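Local coordinates for protein CurH (Lyngbya majuscula, PDB 3KG7) that probably dehydrates beta-hydroxyacyl chains carried on an acyl carrier protein during curacin polyketide biosynthesis, as a double hotdog dehydratase domain, at residues R253-E256 against Q257-T260; L204-A207 against C208-T212. One frame throughout, in Å; residues are numbered along the deposited sequence.

The two interactions, each formed by consecutive residues, lie at very different depths. Interaction 2 (204-207 with 208-212) is the buried exit from helix 202-207, its centre about 7 Å from that of the chain; interaction 1 (253-256 with 257-260) is an exposed hairpin turn, its centre about 21 Å from that of the chain. Their centres are about 20 Å apart and their nearest atoms about 7 Å, so they do not touch. The strands joined by the hairpin relate them: Thr-212 packs on Ser-252 and Tyr-263. The HPxxxD pattern ending in Asp-206 matches that of related dehydratases, where the aspartate belongs to the active site, so interaction 2 probably lies nearer the active site.

Interaction 1 (R253-E256 against Q257-T260); sequences RVNE and QLQT
Asn-255 lies alongside Leu-258, both side chains pointing the same way, with OD1 of Asn-255 3.6 Å from CB of Leu-258. The same OD1 accepts a hydrogen bond from Leu-258 N at 2.8 Å, nearly straight at 166°, although the donor lies above the amide plane. With CG anti to the backbone N, chi1 -166° sets the amide of Asn-255 beside the carbonyl carbon, where OD1 can take the N-H of Leu-258. With an alanine here, the Leu-258 N-H is likely to lose its acceptor and the turn one of its ties. Backbone bonds close the base: Asn-255 N to Thr-260 O, 2.8 Å, and Thr-260 N to Asn-255 O, 3.2 Å. On the side-chain face of this antiparallel hydrogen-bonded pair, CB of Asn-255 meets OG1 of Thr-260 at 3.4 Å. A G1 beta bulge sets two residues, Gln-259 and Thr-260, against the single Asn-255, with Gln-259 at a positive phi of 49°. A weak bond from Gln-259 N to Glu-256 O spans the loop. The turn is thus the exposed end of a hairpin joining strand 243-255 to strand 260-268, and the ladder continues inward where Arg-253 bonds Ser-262 through the backbone and Val-254 packs on Arg-261.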
loop_
_atom_site.group_PDB
_atom_site.type_symbol
_atom_site.label_atom_id
_atom_site.label_comp_id
_atom_site.label_asym_id
_atom_site.label_seq_id
_atom_site.Cartn_x
_atom_site.Cartn_y
_atom_site.Cartn_z
ATOM N N ARG C 253 -38.833 -12.050 -1.385
ATOM C CA ARG C 253 -39.137 -12.329 -2.783
ATOM C C ARG C 253 -38.274 -13.473 -3.293
ATOM O O ARG C 253 -37.054 -13.473 -3.133
ATOM C CB ARG C 253 -38.961 -11.080 -3.651
ATOM C CG ARG C 253 -39.986 -9.971 -3.363
ATOM C CD ARG C 253 -39.787 -8.728 -4.239
ATOM N NE ARG C 253 -38.376 -8.414 -4.456
ATOM C CZ ARG C 253 -37.577 -7.855 -3.551
ATOM N NH1 ARG C 253 -38.039 -7.539 -2.348
ATOM N NH2 ARG C 253 -36.308 -7.618 -3.852
ATOM N N VAL C 254 -38.931 -14.452 -3.901
ATOM C CA VAL C 254 -38.278 -15.662 -4.366
ATOM C C VAL C 254 -38.215 -15.648 -5.886
ATOM O O VAL C 254 -39.240 -15.810 -6.559
ATOM C CB VAL C 254 -39.040 -16.929 -3.882
ATOM C CG1 VAL C 254 -38.378 -18.211 -4.408
ATOM C CG2 VAL C 254 -39.124 -16.953 -2.361
ATOM N N ASN C 255 -37.024 -15.409 -6.427
ATOM C CA ASN C 255 -36.791 -15.651 -7.842
ATOM C C ASN C 255 -36.617 -17.156 -8.035
ATOM O O ASN C 255 -35.887 -17.809 -7.285
ATOM C CB ASN C 255 -35.564 -14.884 -8.361
ATOM C CG ASN C 255 -35.513 -14.857 -9.900
ATOM O OD1 ASN C 255 -35.695 -15.979 -10.593
ATOM N ND2 ASN C 255 -35.194 -13.571 -10.421
ATOM N N GLU C 256 -37.302 -17.700 -9.033
ATOM C CA GLU C 256 -37.293 -19.136 -9.270
ATOM C C GLU C 256 -36.253 -19.497 -10.323
ATOM O O GLU C 256 -35.323 -20.260 -10.049
ATOM C CB GLU C 256 -38.684 -19.617 -9.702
ATOM C CG GLU C 256 -39.829 -19.199 -8.777
ATOM C CD GLU C 256 -40.093 -20.195 -7.657
ATOM O OE1 GLU C 256 -41.248 -20.676 -7.564
ATOM O OE2 GLU C 256 -39.153 -20.498 -6.875
ATOM N N GLN C 257 -36.417 -18.925 -11.520
ATOM C CA GLN C 257 -35.578 -19.233 -12.683
ATOM C C GLN C 257 -34.096 -18.886 -12.447
ATOM O O GLN C 257 -33.204 -19.583 -12.944
ATOM C CB GLN C 257 -36.109 -18.513 -13.931
ATOM C CG GLN C 257 -37.643 -18.460 -14.049
ATOM C CD GLN C 257 -38.274 -19.763 -14.585
ATOM O OE1 GLN C 257 -37.621 -20.508 -15.346
ATOM N NE2 GLN C 257 -39.580 -20.029 -14.203
ATOM N N LEU C 258 -33.845 -17.817 -11.688
ATOM C CA LEU C 258 -32.480 -17.428 -11.303
ATOM C C LEU C 258 -32.162 -17.745 -9.833
ATOM O O LEU C 258 -31.086 -17.397 -9.332
ATOM C CB LEU C 258 -32.209 -15.952 -11.632
ATOM C CG LEU C 258 -31.837 -15.650 -13.101
ATOM C CD1 LEU C 258 -32.356 -14.278 -13.549
ATOM C CD2 LEU C 258 -30.320 -15.780 -13.337
ATOM N N GLN C 259 -33.117 -18.395 -9.165
ATOM C CA GLN C 259 -32.932 -19.052 -7.856
ATOM C C GLN C 259 -32.234 -18.220 -6.771
ATOM O O GLN C 259 -31.080 -18.481 -6.420
ATOM C CB GLN C 259 -32.226 -20.405 -8.041
ATOM C CG GLN C 259 -32.468 -21.419 -6.917
ATOM C CD GLN C 259 -33.886 -21.981 -6.897
ATOM O OE1 GLN C 259 -34.584 -21.998 -7.915
ATOM N NE2 GLN C 259 -34.314 -22.449 -5.731
ATOM N N THR C 260 -32.951 -17.228 -6.245
ATOM C CA THR C 260 -32.453 -16.355 -5.177
ATOM C C THR C 260 -33.610 -15.909 -4.293
ATOM O O THR C 260 -34.720 -15.698 -4.787
ATOM C CB THR C 260 -31.790 -15.069 -5.736
ATOM O OG1 THR C 260 -32.743 -14.319 -6.509
ATOM C CG2 THR C 260 -30.574 -15.385 -6.598
#

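Interaction 2 (L204-A207 against C208-T212); sequences LIDA and CTRLT
The guanidinium of Arg-210 has CA of Ala-207 over one face, 3.4 Å above its plane and displaced toward the rim, and OD2 of Asp-206 at its edge, near that plane. CZ of Arg-210 is 4.0 Å from CB of Ala-207, so the group rests on the backbone and CB of Ala-207. OD2 of Asp-206 stands 3.7 Å from NE of Arg-210, a long salt bridge, and the carboxylate and guanidinium planes are 65° apart, which excludes a flat, two-pronged pairing. The extended run from CG to NE of Arg-210 carries the charge back along the chain to this position. The firmer polar partner of Arg-210 is the Leu-168 carbonyl, bonded to NH1; Tyr-164 adds a cation-pi contact, and its hydroxyl bonds only weakly to OD2 of Asp-206.

Thr-209 crosses Asp-206 at about a right angle. Its OG1, placed between the backbone N and the carbonyl carbon (chi1 72°), donates to Asp-206 O at 2.7 Å in the carbonyl plane. The N of Thr-209 reaches the same oxygen at 3.0 Å from above that plane, so two donors grip one buried carbonyl. Next, Arg-210 N bonds Ala-207 O at 3.3 Å, closing a type I turn from Ala-207 to Arg-210. Cys-208 turns its side chain to Ile-185, Phe-244 and Leu-267 of the surrounding strands.

By analogy with related dehydratases, the carboxylate of Asp-206 is probably the one used for catalysis. The double grip on the Asp-206 carbonyl is likely to steady its backbone, while the long salt bridge to Arg-210 and the weak bond with Tyr-164 may bias, rather than lock, how the carboxylate turns.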
loop_
_atom_site.group_PDB
_atom_site.type_symbol
_atom_site.label_atom_id
_atom_site.label_comp_id
_atom_site.label_asym_id
_atom_site.label_seq_id
_atom_site.Cartn_x
_atom_site.Cartn_y
_atom_site.Cartn_z
ATOM N N LEU C 204 -22.961 -7.323 14.186
ATOM C CA LEU C 204 -24.189 -6.551 14.341
ATOM C C LEU C 204 -24.939 -6.378 13.027
ATOM O O LEU C 204 -26.170 -6.465 13.002
ATOM C CB LEU C 204 -23.883 -5.185 14.947
ATOM C CG LEU C 204 -23.331 -5.168 16.371
ATOM C CD1 LEU C 204 -22.695 -3.796 16.660
ATOM C CD2 LEU C 204 -24.419 -5.502 17.375
ATOM N N ILE C 205 -24.215 -6.115 11.940
ATOM C CA ILE C 205 -24.886 -6.001 10.645
ATOM C C ILE C 205 -25.353 -7.379 10.181
ATOM O O ILE C 205 -26.408 -7.498 9.555
ATOM C CB ILE C 205 -24.089 -5.183 9.560
ATOM C CG1 ILE C 205 -24.985 -4.902 8.341
ATOM C CG2 ILE C 205 -22.769 -5.856 9.176
ATOM C CD1 ILE C 205 -24.385 -3.951 7.311
ATOM N N ASP C 206 -24.613 -8.425 10.540
ATOM C CA ASP C 206 -25.065 -9.766 10.194
ATOM C C ASP C 206 -26.347 -10.136 10.898
ATOM O O ASP C 206 -27.214 -10.760 10.303
ATOM C CB ASP C 206 -24.035 -10.848 10.464
ATOM C CG ASP C 206 -24.444 -12.155 9.839
ATOM O OD1 ASP C 206 -24.563 -12.177 8.593
ATOM O OD2 ASP C 206 -24.704 -13.133 10.579
ATOM N N ALA C 207 -26.451 -9.754 12.166
ATOM C CA ALA C 207 -27.636 -10.024 12.970
ATOM C C ALA C 207 -28.909 -9.465 12.347
ATOM O O ALA C 207 -29.988 -10.031 12.504
ATOM C CB ALA C 207 -27.453 -9.473 14.352
ATOM N N CYS C 208 -28.784 -8.355 11.633
ATOM C CA CYS C 208 -29.936 -7.715 10.996
ATOM C C CYS C 208 -30.610 -8.593 9.946
ATOM O O CYS C 208 -31.781 -8.383 9.603
ATOM C CB CYS C 208 -29.499 -6.399 10.353
ATOM S SG CYS C 208 -28.907 -5.221 11.566
ATOM N N THR C 209 -29.861 -9.575 9.450
ATOM C CA THR C 209 -30.256 -10.326 8.278
ATOM C C THR C 209 -30.845 -11.672 8.664
ATOM O O THR C 209 -31.206 -12.473 7.793
ATOM C CB THR C 209 -29.052 -10.549 7.356
ATOM O OG1 THR C 209 -28.176 -11.509 7.948
ATOM C CG2 THR C 209 -28.294 -9.246 7.129
ATOM N N ARG C 210 -30.963 -11.905 9.971
ATOM C CA ARG C 210 -31.287 -13.230 10.502
ATOM C C ARG C 210 -32.773 -13.613 10.522
ATOM O O ARG C 210 -33.103 -14.752 10.851
ATOM C CB ARG C 210 -30.685 -13.404 11.899
ATOM C CG ARG C 210 -29.185 -13.570 11.903
ATOM C CD ARG C 210 -28.631 -13.602 13.311
ATOM N NE ARG C 210 -27.181 -13.398 13.317
ATOM C CZ ARG C 210 -26.424 -13.322 14.413
ATOM N NH1 ARG C 210 -26.961 -13.436 15.621
ATOM N NH2 ARG C 210 -25.120 -13.123 14.302
ATOM N N LEU C 211 -33.668 -12.683 10.184
ATOM C CA LEU C 211 -35.107 -12.977 10.244
ATOM C C LEU C 211 -35.946 -12.310 9.156
ATOM O O LEU C 211 -35.721 -11.153 8.779
ATOM C CB LEU C 211 -35.683 -12.657 11.632
ATOM C CG LEU C 211 -37.153 -12.980 11.945
ATOM C CD1 LEU C 211 -37.445 -14.477 11.895
ATOM C CD2 LEU C 211 -37.552 -12.411 13.296
ATOM N N THR C 212 -36.928 -13.072 8.682
ATOM C CA THR C 212 -37.872 -12.651 7.666
ATOM C C THR C 212 -39.214 -13.221 8.111
ATOM O O THR C 212 -39.232 -14.279 8.746
ATOM C CB THR C 212 -37.504 -13.260 6.294
ATOM O OG1 THR C 212 -36.088 -13.462 6.208
ATOM C CG2 THR C 212 -37.942 -12.350 5.163
#